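PDB 6KVR: fatty acid amide hydrolase from Candida albicans, which is an amidase-family enzyme that probably hydrolyses monocarboxylic acid amides to the carboxylate and ammonium. Local coordinates for residues Leu84-Leu89 against His151-Ser156; Ile155-Gln160 against Val185-Leu190; Glu191-Val196 against Met310-Asn315; Pro298-Arg301 against Asp305-Leu308; Asp491-Ser496 against Glu553-Ala558. One frame throughout, in Å; residues are numbered along the deposited sequence.

Interaction 1: Leu84-Leu89 against His151-Ser156; sequences LSATEL and HGIPIS
Where the first turn of helix 86-94 leans on the loop that leads into strand 155-158, Ala86 and Leu89, one helical turn apart, receive the side chain of Ile153. The two arms of the isoleucine divide the work. CD1 makes the closer contacts: it lies 3.8 Å from Leu89 CB and 3.9 Å from Ala86 O, so that one methyl rests on both a side-chain root and a main-chain carbonyl of the turn. A second torsion of -51° folds CD1 back over its own residue, instead of extending the chain, and turns it to the helix. The shorter arm, CG2, faces the methyl of Ala86, 4.2 Å from Ala86 CB. Leu89 meets Ile153 through CB, and its side chain also touches Val103 and Phe107 of helix 100-118. The turn that offers these two residues is closed by a capping box. Ser85 is the N-cap, and its OG accepts from Glu88 N at 3.1 Å, while Ser85 N gives a bond of 2.9 Å to Glu88 OE1, bent little from straight at 164° and taken on the carboxylate lone pair turned away from the other oxygen. Two N-H groups at the helix start are thereby satisfied, and the side chain of Glu88 is folded back over the end. No hydrogen bond runs between 84-89 and 151-156. The loop is positioned instead by its own backbone, Gly152 pairing with Gly194 and Ile153 with Val196, and Ala86 also touches Ile248 of the adjoining strand 248-253.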
# COMPACT_ATOMS: atom_id res chain seq x y z
N LEU A 84 29.14 -7.48 -22.20
CA LEU A 84 29.30 -7.96 -20.84
C LEU A 84 28.07 -7.54 -20.04
O LEU A 84 27.52 -6.46 -20.27
CB LEU A 84 30.55 -7.37 -20.20
CG LEU A 84 31.95 -7.92 -20.40
CD1 LEU A 84 32.92 -7.03 -19.63
CD2 LEU A 84 32.06 -9.39 -20.01
N SER A 85 27.66 -8.37 -19.08
CA SER A 85 26.59 -7.95 -18.18
C SER A 85 27.04 -6.74 -17.37
O SER A 85 28.23 -6.52 -17.13
CB SER A 85 26.19 -9.07 -17.23
OG SER A 85 27.14 -9.19 -16.18
N ALA A 86 26.06 -5.93 -16.94
CA ALA A 86 26.36 -4.82 -16.06
C ALA A 86 27.05 -5.29 -14.79
O ALA A 86 27.91 -4.58 -14.24
CB ALA A 86 25.07 -4.06 -15.72
N THR A 87 26.71 -6.49 -14.31
CA THR A 87 27.37 -7.03 -13.13
C THR A 87 28.88 -7.15 -13.35
O THR A 87 29.67 -6.66 -12.54
CB THR A 87 26.75 -8.37 -12.76
OG1 THR A 87 25.34 -8.22 -12.60
CG2 THR A 87 27.33 -8.88 -11.44
N GLU A 88 29.30 -7.78 -14.45
CA GLU A 88 30.73 -7.94 -14.67
C GLU A 88 31.40 -6.64 -15.13
O GLU A 88 32.56 -6.40 -14.76
CB GLU A 88 30.98 -9.10 -15.65
CG GLU A 88 30.13 -9.11 -16.91
CD GLU A 88 30.05 -10.51 -17.57
OE1 GLU A 88 29.09 -10.77 -18.36
OE2 GLU A 88 30.96 -11.34 -17.33
N LEU A 89 30.70 -5.78 -15.88
CA LEU A 89 31.20 -4.42 -16.10
C LEU A 89 31.49 -3.71 -14.77
O LEU A 89 32.50 -3.01 -14.63
CB LEU A 89 30.19 -3.61 -16.90
CG LEU A 89 30.12 -3.73 -18.42
CD1 LEU A 89 29.00 -2.83 -18.90
CD2 LEU A 89 31.44 -3.37 -19.10
N HIS A 151 28.76 2.32 -10.29
CA HIS A 151 29.79 3.25 -10.72
C HIS A 151 30.18 2.98 -12.17
O HIS A 151 30.66 1.90 -12.51
CB HIS A 151 31.01 3.11 -9.79
CG HIS A 151 32.16 4.00 -10.14
ND1 HIS A 151 32.54 5.07 -9.36
CD2 HIS A 151 33.04 3.96 -11.17
CE1 HIS A 151 33.59 5.67 -9.90
NE2 HIS A 151 33.91 5.01 -11.00
N GLY A 152 29.92 3.97 -13.03
CA GLY A 152 30.30 3.89 -14.42
C GLY A 152 29.37 3.11 -15.32
O GLY A 152 29.72 2.87 -16.48
N ILE A 153 28.19 2.70 -14.85
CA ILE A 153 27.30 1.84 -15.60
C ILE A 153 26.33 2.75 -16.41
O ILE A 153 25.55 3.47 -15.78
CB ILE A 153 26.53 0.88 -14.68
CG1 ILE A 153 27.50 -0.13 -14.07
CG2 ILE A 153 25.49 0.09 -15.45
CD1 ILE A 153 28.40 -0.82 -15.11
N PRO A 154 26.39 2.73 -17.73
CA PRO A 154 25.48 3.58 -18.53
C PRO A 154 24.07 3.04 -18.57
O PRO A 154 23.82 1.91 -19.02
CB PRO A 154 26.13 3.57 -19.93
CG PRO A 154 27.50 3.01 -19.75
CD PRO A 154 27.40 2.07 -18.57
N ILE A 155 23.12 3.86 -18.12
CA ILE A 155 21.74 3.44 -17.90
C ILE A 155 20.84 4.38 -18.69
O ILE A 155 21.03 5.60 -18.65
CB ILE A 155 21.40 3.44 -16.40
CG1 ILE A 155 22.13 2.28 -15.71
CG2 ILE A 155 19.89 3.37 -16.14
CD1 ILE A 155 21.72 2.03 -14.28
N SER A 156 19.90 3.81 -19.45
CA SER A 156 18.94 4.60 -20.20
C SER A 156 17.67 4.81 -19.38
O SER A 156 17.29 3.97 -18.56
CB SER A 156 18.60 3.91 -21.53
OG SER A 156 18.16 2.58 -21.30

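Interaction 2: Ile155-Gln160 against Val185-Leu190; sequences ISLKEQ and VTTSIL
Leu157 reaches from strand 155-158 to Thr187 and Leu190 of helix 185-192, and its side chain may be followed outward. CB leaves the strand toward the helix but stays short of it, and CG, beside the backbone N with chi1 at -62°, carries the fork across the remaining distance. One branch, CD1, continues the extended chain and meets Thr187 at both its arms, 4.2 Å from CG2 and as far from OG1. The other, CD2, comes nearer, 3.9 Å from Thr187 OG1; this is a methyl resting on a hydroxyl oxygen, a van der Waals touch. CD2 also lies 4.2 Å from Leu190 CD1. Two residues back on the same side of the strand, Ile155 joins in: its CG2 is again 4.2 Å from Leu190 CD1, the two side chains crossing at about a right angle. Leu190 CD1 therefore sits against a pair of strand methyls, the three forming a nearly equal-sided triangle. The next strand residue, Lys158, turns to other partners, its NZ hydrogen-bonded to Ser233 and Ser252; with Ser233 and Ser257 it probably forms the Ser-Ser-Lys catalytic triad of the amidase signature family. The segment axes run almost antiparallel, at 169°, and approach to 10.7 Å. Strand 155-158, helix 185-192 and the parallel neighbouring strand 199-201 make a beta-alpha-beta crossover. Phe197 touches both Leu157 and Thr187 in its last connection, while Val250 of strand 248-253 and Trp309 of helix 303-317 border Leu190.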
# COMPACT_ATOMS: atom_id res chain seq x y z
N ILE A 155 23.12 3.86 -18.12
CA ILE A 155 21.74 3.44 -17.90
C ILE A 155 20.84 4.38 -18.69
O ILE A 155 21.03 5.60 -18.65
CB ILE A 155 21.40 3.44 -16.40
CG1 ILE A 155 22.13 2.28 -15.71
CG2 ILE A 155 19.89 3.37 -16.14
CD1 ILE A 155 21.72 2.03 -14.28
N SER A 156 19.90 3.81 -19.45
CA SER A 156 18.94 4.60 -20.20
C SER A 156 17.67 4.81 -19.38
O SER A 156 17.29 3.97 -18.56
CB SER A 156 18.60 3.91 -21.53
OG SER A 156 18.16 2.58 -21.30
N LEU A 157 17.00 5.94 -19.63
CA LEU A 157 15.93 6.44 -18.77
C LEU A 157 14.70 6.75 -19.62
O LEU A 157 14.81 7.43 -20.65
CB LEU A 157 16.38 7.69 -18.02
CG LEU A 157 17.56 7.54 -17.06
CD1 LEU A 157 18.06 8.89 -16.68
CD2 LEU A 157 17.16 6.73 -15.82
N LYS A 158 13.55 6.25 -19.20
CA LYS A 158 12.30 6.62 -19.85
C LYS A 158 12.09 8.13 -19.69
O LYS A 158 12.36 8.68 -18.62
CB LYS A 158 11.14 5.83 -19.25
CG LYS A 158 9.83 5.88 -20.01
CD LYS A 158 8.77 5.04 -19.29
CE LYS A 158 7.39 5.20 -19.94
NZ LYS A 158 6.44 4.09 -19.57
N GLU A 159 11.65 8.78 -20.77
CA GLU A 159 11.59 10.25 -20.79
C GLU A 159 10.70 10.82 -19.68
O GLU A 159 11.04 11.85 -19.09
CB GLU A 159 11.10 10.74 -22.16
CG GLU A 159 11.23 12.27 -22.37
CD GLU A 159 10.10 13.10 -21.71
OE1 GLU A 159 9.06 12.52 -21.31
OE2 GLU A 159 10.26 14.34 -21.59
N GLN A 160 9.56 10.20 -19.40
CA GLN A 160 8.58 10.81 -18.50
C GLN A 160 9.12 11.04 -17.08
O GLN A 160 8.50 11.80 -16.32
CB GLN A 160 7.30 9.96 -18.46
CG GLN A 160 7.50 8.54 -17.90
CD GLN A 160 7.05 8.44 -16.46
OE1 GLN A 160 6.19 9.21 -16.01
NE2 GLN A 160 7.61 7.48 -15.73
N VAL A 185 12.82 10.72 -7.94
CA VAL A 185 13.46 9.94 -6.88
C VAL A 185 14.33 8.83 -7.47
O VAL A 185 15.48 8.63 -7.06
CB VAL A 185 12.41 9.37 -5.90
CG1 VAL A 185 13.09 8.47 -4.91
CG2 VAL A 185 11.71 10.51 -5.16
N THR A 186 13.79 8.08 -8.43
CA THR A 186 14.53 6.93 -8.93
C THR A 186 15.80 7.37 -9.66
O THR A 186 16.87 6.78 -9.45
CB THR A 186 13.62 6.08 -9.82
OG1 THR A 186 12.78 5.28 -8.98
CG2 THR A 186 14.44 5.14 -10.73
N THR A 187 15.73 8.42 -10.47
CA THR A 187 16.92 8.86 -11.18
C THR A 187 17.99 9.37 -10.21
O THR A 187 19.18 9.10 -10.40
CB THR A 187 16.56 9.92 -12.21
OG1 THR A 187 15.74 9.33 -13.22
CG2 THR A 187 17.81 10.50 -12.85
N SER A 188 17.60 10.12 -9.17
CA SER A 188 18.65 10.63 -8.30
C SER A 188 19.23 9.52 -7.44
O SER A 188 20.39 9.61 -7.05
CB SER A 188 18.16 11.80 -7.45
OG SER A 188 17.24 11.42 -6.48
N ILE A 189 18.48 8.46 -7.18
CA ILE A 189 19.11 7.32 -6.53
C ILE A 189 20.13 6.66 -7.46
O ILE A 189 21.22 6.27 -7.02
CB ILE A 189 18.04 6.31 -6.06
CG1 ILE A 189 17.32 6.84 -4.81
CG2 ILE A 189 18.67 4.92 -5.79
CD1 ILE A 189 16.16 5.97 -4.41
N LEU A 190 19.81 6.55 -8.75
CA LEU A 190 20.73 5.87 -9.67
C LEU A 190 22.04 6.64 -9.79
O LEU A 190 23.12 6.03 -9.78
CB LEU A 190 20.08 5.68 -11.04
CG LEU A 190 18.96 4.63 -11.05
CD1 LEU A 190 18.37 4.49 -12.44
CD2 LEU A 190 19.48 3.28 -10.54

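Interaction 3: Glu191-Val196 against Met310-Asn315; sequences EKLGAV and MKAYIN
Two flat groups of helix 303-317 frame the approach of Leu193: the carbonyl of Ala312 and the phenol ring of Tyr313. Leu193 CD1 stands over one face of the carbonyl, 3.9 Å from Ala312 C and 3.8 Å from Ala312 O, while its sister CD2 touches the oxygen more distantly. The phenol takes less part, for Tyr313 meets the leucine chiefly through its backbone, with Leu193 CD1 4.0 Å from Tyr313 CA. Ile189 CD1 lies over the rim of one ring face, and the indole of Trp309 meets the ring with the planes only about 20° apart. At the ring's outer edge the hydroxyl has hydrogen bonds to Thr186 OG1 and Ser278 N, which should fix the rotation of the ring. The remaining touch is between methyls, Leu193 CD1 and Ala312 CB at 4.1 Å. With chi1 at -66°, CG stands beside the backbone N and lifts the fork onto the facing helix. Just after Leu193 comes Gly194, whose phi of 113° marks a Schellman motif; Gly194 N reaches back to Glu191 O at 2.8 Å. Arg136 then binds the carbonyl oxygens of Gly194 and Ala195, holding the chain as it leaves. Across the contact itself there is no hydrogen bond, so 191-196 meets 310-315 through one leucine, by dispersion and shape, whereas the directional bonds are made around it.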
# COMPACT_ATOMS: atom_id res chain seq x y z
N GLU A 191 21.96 7.97 -9.88
CA GLU A 191 23.16 8.80 -9.93
C GLU A 191 24.00 8.64 -8.67
O GLU A 191 25.22 8.46 -8.74
CB GLU A 191 22.78 10.26 -10.13
CG GLU A 191 23.97 11.18 -10.30
CD GLU A 191 23.57 12.65 -10.33
OE1 GLU A 191 24.37 13.47 -10.83
OE2 GLU A 191 22.48 12.99 -9.83
N LYS A 192 23.38 8.72 -7.49
CA LYS A 192 24.14 8.55 -6.25
C LYS A 192 24.84 7.19 -6.20
O LYS A 192 25.96 7.07 -5.69
CB LYS A 192 23.23 8.73 -5.03
CG LYS A 192 22.65 10.15 -4.90
CD LYS A 192 21.76 10.32 -3.67
CE LYS A 192 21.15 11.72 -3.62
NZ LYS A 192 20.03 11.82 -2.61
N LEU A 193 24.22 6.15 -6.76
CA LEU A 193 24.84 4.84 -6.84
C LEU A 193 25.96 4.77 -7.89
O LEU A 193 26.68 3.76 -7.95
CB LEU A 193 23.78 3.78 -7.13
CG LEU A 193 22.73 3.55 -6.03
CD1 LEU A 193 21.58 2.68 -6.54
CD2 LEU A 193 23.36 2.90 -4.81
N GLY A 194 26.11 5.79 -8.73
CA GLY A 194 27.21 5.87 -9.66
C GLY A 194 26.86 5.76 -11.13
O GLY A 194 27.77 5.80 -11.96
N ALA A 195 25.58 5.66 -11.49
CA ALA A 195 25.23 5.41 -12.89
C ALA A 195 25.56 6.62 -13.76
O ALA A 195 25.71 7.74 -13.28
CB ALA A 195 23.76 5.05 -13.02
N VAL A 196 25.68 6.38 -15.06
CA VAL A 196 26.00 7.41 -16.04
C VAL A 196 24.83 7.54 -17.00
O VAL A 196 24.33 6.54 -17.52
CB VAL A 196 27.30 7.09 -16.81
CG1 VAL A 196 27.57 8.15 -17.87
CG2 VAL A 196 28.50 6.94 -15.86
N MSE A 310 17.80 -4.08 -8.57
CA MSE A 310 16.91 -4.13 -7.42
C MSE A 310 17.68 -4.06 -6.11
O MSE A 310 17.37 -3.24 -5.24
CB MSE A 310 16.05 -5.40 -7.47
CG MSE A 310 15.19 -5.51 -8.73
SE MSE A 310 13.79 -4.12 -8.78
CE MSE A 310 12.54 -4.94 -7.46
N LYS A 311 18.69 -4.93 -5.98
CA LYS A 311 19.45 -5.01 -4.73
C LYS A 311 20.11 -3.69 -4.40
O LYS A 311 20.03 -3.21 -3.26
CB LYS A 311 20.50 -6.12 -4.81
CG LYS A 311 21.32 -6.32 -3.52
CD LYS A 311 22.37 -7.39 -3.74
CE LYS A 311 23.49 -6.88 -4.63
NZ LYS A 311 23.89 -7.86 -5.71
N ALA A 312 20.76 -3.06 -5.39
CA ALA A 312 21.42 -1.78 -5.15
C ALA A 312 20.41 -0.68 -4.85
O ALA A 312 20.57 0.09 -3.89
CB ALA A 312 22.29 -1.40 -6.35
N TYR A 313 19.35 -0.59 -5.67
CA TYR A 313 18.36 0.46 -5.50
C TYR A 313 17.78 0.44 -4.10
O TYR A 313 17.76 1.47 -3.41
CB TYR A 313 17.25 0.31 -6.54
CG TYR A 313 16.19 1.41 -6.54
CD1 TYR A 313 15.15 1.41 -5.61
CD2 TYR A 313 16.24 2.45 -7.47
CE1 TYR A 313 14.19 2.41 -5.61
CE2 TYR A 313 15.30 3.45 -7.47
CZ TYR A 313 14.27 3.42 -6.54
OH TYR A 313 13.31 4.42 -6.55
N ILE A 314 17.32 -0.72 -3.64
CA ILE A 314 16.59 -0.81 -2.39
C ILE A 314 17.54 -0.76 -1.20
O ILE A 314 17.38 0.08 -0.30
CB ILE A 314 15.73 -2.08 -2.38
CG1 ILE A 314 14.58 -1.96 -3.38
CG2 ILE A 314 15.25 -2.41 -0.95
CD1 ILE A 314 13.93 -3.29 -3.74
N ASN A 315 18.54 -1.65 -1.16
CA ASN A 315 19.35 -1.80 0.04
C ASN A 315 20.35 -0.65 0.20
O ASN A 315 20.70 -0.30 1.33
CB ASN A 315 20.07 -3.16 0.04
CG ASN A 315 19.11 -4.31 0.30
OD1 ASN A 315 17.96 -4.12 0.70
ND2 ASN A 315 19.60 -5.54 0.08

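Interaction 4: Pro298-Arg301 against Asp305-Leu308; sequences PMAR and DLEL
Apolar contact dominates and centres on one methyl, Leu306 CD2, which rests on the end of strand 295-300, at Pro298, Met299 and Ala300. It lies 3.6 Å from Ala300 N and 3.8 Å from Ala300 CB, and on the other flank 4.0 Å from Pro298 CG, the proline ring and the leucine crossing obliquely. CD2 also touches main-chain atoms, Pro298 O and Met299 C each at 3.8 Å. It thus lies over the peptide backbone between two side chains that point to the helix. Chi1 of -54° keeps CG beside the backbone N and swings the fork to the strand. A second touch, Ala300 CB against Asp305 CB at 3.6 Å, brings the start of the helix close to the strand's end. Met299, a selenomethionine in this structure, turns from the helix, its side chain about 8 Å from those of Lys158 and Ser257, two of the predicted catalytic residues.

Polar contact is indirect. A water accepts from Arg301 N at 3.0 Å and donates to Asp305 OD1 at 2.8 Å, bridging the turn between the two elements. The same carboxylate binds helix 86-94: OD1 takes Ala86 N and OD2 pairs with Thr87 OG1. Three groups besides its own helix therefore hold Asp305 in a buried place, which should favour its ionised form. Arg301, pointing away, forms a salt bridge with Asp83.

Strand 295-300 runs antiparallel between strands 248-253 and 268-271, and after a short turn helix 303-317 folds back over it, Leu306 also touching His268 there.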
# COMPACT_ATOMS: atom_id res chain seq x y z
N PRO A 298 13.41 -2.34 -13.76
CA PRO A 298 14.55 -2.40 -14.66
C PRO A 298 14.29 -3.28 -15.87
O PRO A 298 13.45 -4.18 -15.86
CB PRO A 298 15.65 -3.00 -13.78
CG PRO A 298 14.90 -3.95 -12.90
CD PRO A 298 13.51 -3.35 -12.68
N MSE A 299 15.04 -3.00 -16.93
CA MSE A 299 15.15 -3.90 -18.08
C MSE A 299 16.62 -4.11 -18.44
O MSE A 299 17.42 -3.17 -18.31
CB MSE A 299 14.36 -3.35 -19.27
CG MSE A 299 12.89 -3.06 -18.90
SE MSE A 299 12.01 -1.82 -20.15
CE MSE A 299 12.43 -2.98 -21.69
N ALA A 300 16.98 -5.32 -18.89
CA ALA A 300 18.38 -5.62 -19.17
C ALA A 300 18.47 -6.86 -20.06
O ALA A 300 17.48 -7.52 -20.37
CB ALA A 300 19.17 -5.83 -17.88
N ARG A 301 19.70 -7.19 -20.45
CA ARG A 301 19.96 -8.39 -21.23
C ARG A 301 20.45 -9.55 -20.39
O ARG A 301 20.91 -10.55 -20.95
CB ARG A 301 20.93 -8.08 -22.36
CG ARG A 301 20.30 -7.20 -23.44
CD ARG A 301 21.13 -7.19 -24.70
NE ARG A 301 22.37 -6.47 -24.45
CZ ARG A 301 23.49 -6.68 -25.13
NH1 ARG A 301 23.55 -7.54 -26.14
NH2 ARG A 301 24.58 -6.00 -24.79
N ASP A 305 21.58 -8.73 -14.04
CA ASP A 305 21.52 -7.28 -14.09
C ASP A 305 20.24 -6.76 -13.44
O ASP A 305 20.29 -5.86 -12.59
CB ASP A 305 21.67 -6.83 -15.54
CG ASP A 305 23.12 -6.94 -16.01
OD1 ASP A 305 23.44 -6.45 -17.10
OD2 ASP A 305 23.95 -7.49 -15.22
N LEU A 306 19.08 -7.35 -13.77
CA LEU A 306 17.85 -7.05 -13.03
C LEU A 306 18.08 -7.20 -11.53
O LEU A 306 17.67 -6.35 -10.74
CB LEU A 306 16.72 -7.98 -13.48
CG LEU A 306 16.37 -8.03 -14.97
CD1 LEU A 306 15.05 -8.75 -15.16
CD2 LEU A 306 16.31 -6.63 -15.56
N GLU A 307 18.76 -8.28 -11.12
CA GLU A 307 18.97 -8.52 -9.69
C GLU A 307 19.90 -7.48 -9.09
O GLU A 307 19.64 -6.96 -7.99
CB GLU A 307 19.51 -9.94 -9.48
CG GLU A 307 19.19 -10.57 -8.13
CD GLU A 307 20.21 -10.22 -7.06
OE1 GLU A 307 21.41 -10.13 -7.40
OE2 GLU A 307 19.82 -10.09 -5.86
N LEU A 308 20.98 -7.14 -9.80
CA LEU A 308 21.90 -6.11 -9.33
C LEU A 308 21.17 -4.81 -9.06
O LEU A 308 21.41 -4.13 -8.05
CB LEU A 308 23.01 -5.89 -10.37
CG LEU A 308 23.89 -4.66 -10.13
CD1 LEU A 308 24.73 -4.85 -8.87
CD2 LEU A 308 24.77 -4.29 -11.31
O HOH W 1 22.31 -6.04 -19.68

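Interaction 5: Asp491-Ser496 against Glu553-Ala558; sequences DFPTLS and EEVLAA
Just before Pro493 and Leu495, which pack on helix 552-565, Asp491 OD1 is bound by both Arg549 NH2 and Thr274 OG1, and its OD2 is bridged to Arg271 NH2. These partners, all outside the two segments, hold the residue whose positive phi, 56°, ends helix 482-490 in a Schellman motif and turns the chain toward strand 494-499. Beyond it the contact is apolar. Val555 serves it with both methyls: CG1 lies 3.6 Å from Leu495 CB and 4.0 Å from Leu495 N, CG2 3.9 Å from Pro493 O and 4.2 Å from Pro493 CG. With CG1 anti to the backbone N (chi1 170°), the valine straddles the strand's start, one arm for each of the two residues that face it. Leu495 sends its CD1 on to Leu556 CD2, 4.0 Å away, the next residue of the helix. Phe462 of strand 462-466 touches Val555 as well. Farther out, Glu553 has salt bridges to Arg276 and Arg332. No hydrogen bond links the two segments, which meet by apolar contact and close fit, and the buried charges are paired at the borders of the contact with arginines of other parts of the chain.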
# COMPACT_ATOMS: atom_id res chain seq x y z
N ASP A 491 -1.41 -7.14 -8.91
CA ASP A 491 -0.14 -6.64 -8.36
C ASP A 491 0.80 -7.78 -7.95
O ASP A 491 1.37 -7.78 -6.86
CB ASP A 491 -0.36 -5.69 -7.18
CG ASP A 491 0.92 -4.93 -6.80
OD1 ASP A 491 1.00 -4.40 -5.65
OD2 ASP A 491 1.88 -4.88 -7.61
N PHE A 492 0.99 -8.74 -8.85
CA PHE A 492 1.97 -9.80 -8.61
C PHE A 492 3.29 -9.44 -9.28
O PHE A 492 3.29 -8.98 -10.43
CB PHE A 492 1.49 -11.16 -9.15
CG PHE A 492 0.42 -11.85 -8.30
CD1 PHE A 492 -0.28 -11.16 -7.33
CD2 PHE A 492 0.14 -13.20 -8.49
CE1 PHE A 492 -1.27 -11.80 -6.56
CE2 PHE A 492 -0.83 -13.85 -7.72
CZ PHE A 492 -1.53 -13.14 -6.75
N PRO A 493 4.45 -9.63 -8.65
CA PRO A 493 5.71 -9.36 -9.35
C PRO A 493 5.88 -10.34 -10.51
O PRO A 493 5.66 -11.54 -10.36
CB PRO A 493 6.77 -9.55 -8.26
CG PRO A 493 6.15 -10.50 -7.29
CD PRO A 493 4.66 -10.26 -7.33
N THR A 494 6.22 -9.79 -11.68
CA THR A 494 6.21 -10.57 -12.92
C THR A 494 7.47 -10.28 -13.73
O THR A 494 7.73 -9.13 -14.10
CB THR A 494 4.96 -10.26 -13.74
OG1 THR A 494 3.79 -10.54 -12.96
CG2 THR A 494 4.92 -11.11 -15.04
N LEU A 495 8.22 -11.33 -14.03
CA LEU A 495 9.39 -11.24 -14.88
C LEU A 495 8.99 -11.56 -16.31
O LEU A 495 8.38 -12.59 -16.58
CB LEU A 495 10.47 -12.21 -14.40
CG LEU A 495 11.67 -12.52 -15.31
CD1 LEU A 495 12.57 -11.31 -15.43
CD2 LEU A 495 12.46 -13.71 -14.77
N SER A 496 9.34 -10.66 -17.23
CA SER A 496 9.26 -10.95 -18.66
C SER A 496 10.65 -11.37 -19.12
O SER A 496 11.62 -10.61 -18.96
CB SER A 496 8.77 -9.72 -19.43
OG SER A 496 8.65 -9.99 -20.82
N GLU A 553 12.16 -11.37 -5.13
CA GLU A 553 13.49 -11.98 -5.08
C GLU A 553 13.45 -13.41 -5.60
O GLU A 553 14.29 -13.80 -6.42
CB GLU A 553 14.01 -11.94 -3.64
CG GLU A 553 14.27 -10.51 -3.13
CD GLU A 553 13.08 -9.93 -2.33
OE1 GLU A 553 11.90 -10.25 -2.64
OE2 GLU A 553 13.33 -9.17 -1.37
N GLU A 554 12.44 -14.18 -5.19
CA GLU A 554 12.28 -15.54 -5.69
C GLU A 554 11.99 -15.55 -7.19
O GLU A 554 12.43 -16.47 -7.90
CB GLU A 554 11.16 -16.26 -4.94
CG GLU A 554 11.55 -16.77 -3.56
CD GLU A 554 11.47 -15.68 -2.49
OE1 GLU A 554 11.75 -15.97 -1.30
OE2 GLU A 554 11.12 -14.53 -2.85
N VAL A 555 11.24 -14.56 -7.69
CA VAL A 555 10.94 -14.51 -9.11
C VAL A 555 12.22 -14.44 -9.92
O VAL A 555 12.43 -15.22 -10.85
CB VAL A 555 10.02 -13.32 -9.44
CG1 VAL A 555 9.93 -13.14 -10.96
CG2 VAL A 555 8.61 -13.51 -8.83
N LEU A 556 13.12 -13.52 -9.55
CA LEU A 556 14.37 -13.36 -10.29
C LEU A 556 15.27 -14.57 -10.11
O LEU A 556 15.96 -14.97 -11.06
CB LEU A 556 15.10 -12.09 -9.83
CG LEU A 556 14.39 -10.79 -10.24
CD1 LEU A 556 15.25 -9.53 -10.05
CD2 LEU A 556 13.91 -10.90 -11.67
N ALA A 557 15.30 -15.15 -8.91
CA ALA A 557 16.15 -16.32 -8.68
C ALA A 557 15.72 -17.48 -9.56
O ALA A 557 16.56 -18.13 -10.19
CB ALA A 557 16.10 -16.72 -7.20
N ALA A 558 14.42 -17.74 -9.63
CA ALA A 558 13.92 -18.80 -10.50
C ALA A 558 14.04 -18.40 -11.96
O ALA A 558 14.33 -19.25 -12.82
CB ALA A 558 12.47 -19.11 -10.16

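All five contacts are buried and none is at the protein surface. Interactions 1 and 2 share strand 155-158, interactions 2 and 3 share helix 185-192, and interactions 3 and 4 share helix 303-317, giving a connected series of elements. Interaction 5 joins it where Leu306 CD1 packs on Leu495 CD1 and Leu556 meets Glu307. None has a direct hydrogen bond across its segments, and the touches are mostly apolar; interaction 4 alone adds a bridging water, and its Asp305 ties it to interaction 1. Polar holding otherwise follows position: a capping box in interaction 1, Schellman ends in interactions 3 and 5, and in interaction 2 a strand carrying the predicted catalytic lysine.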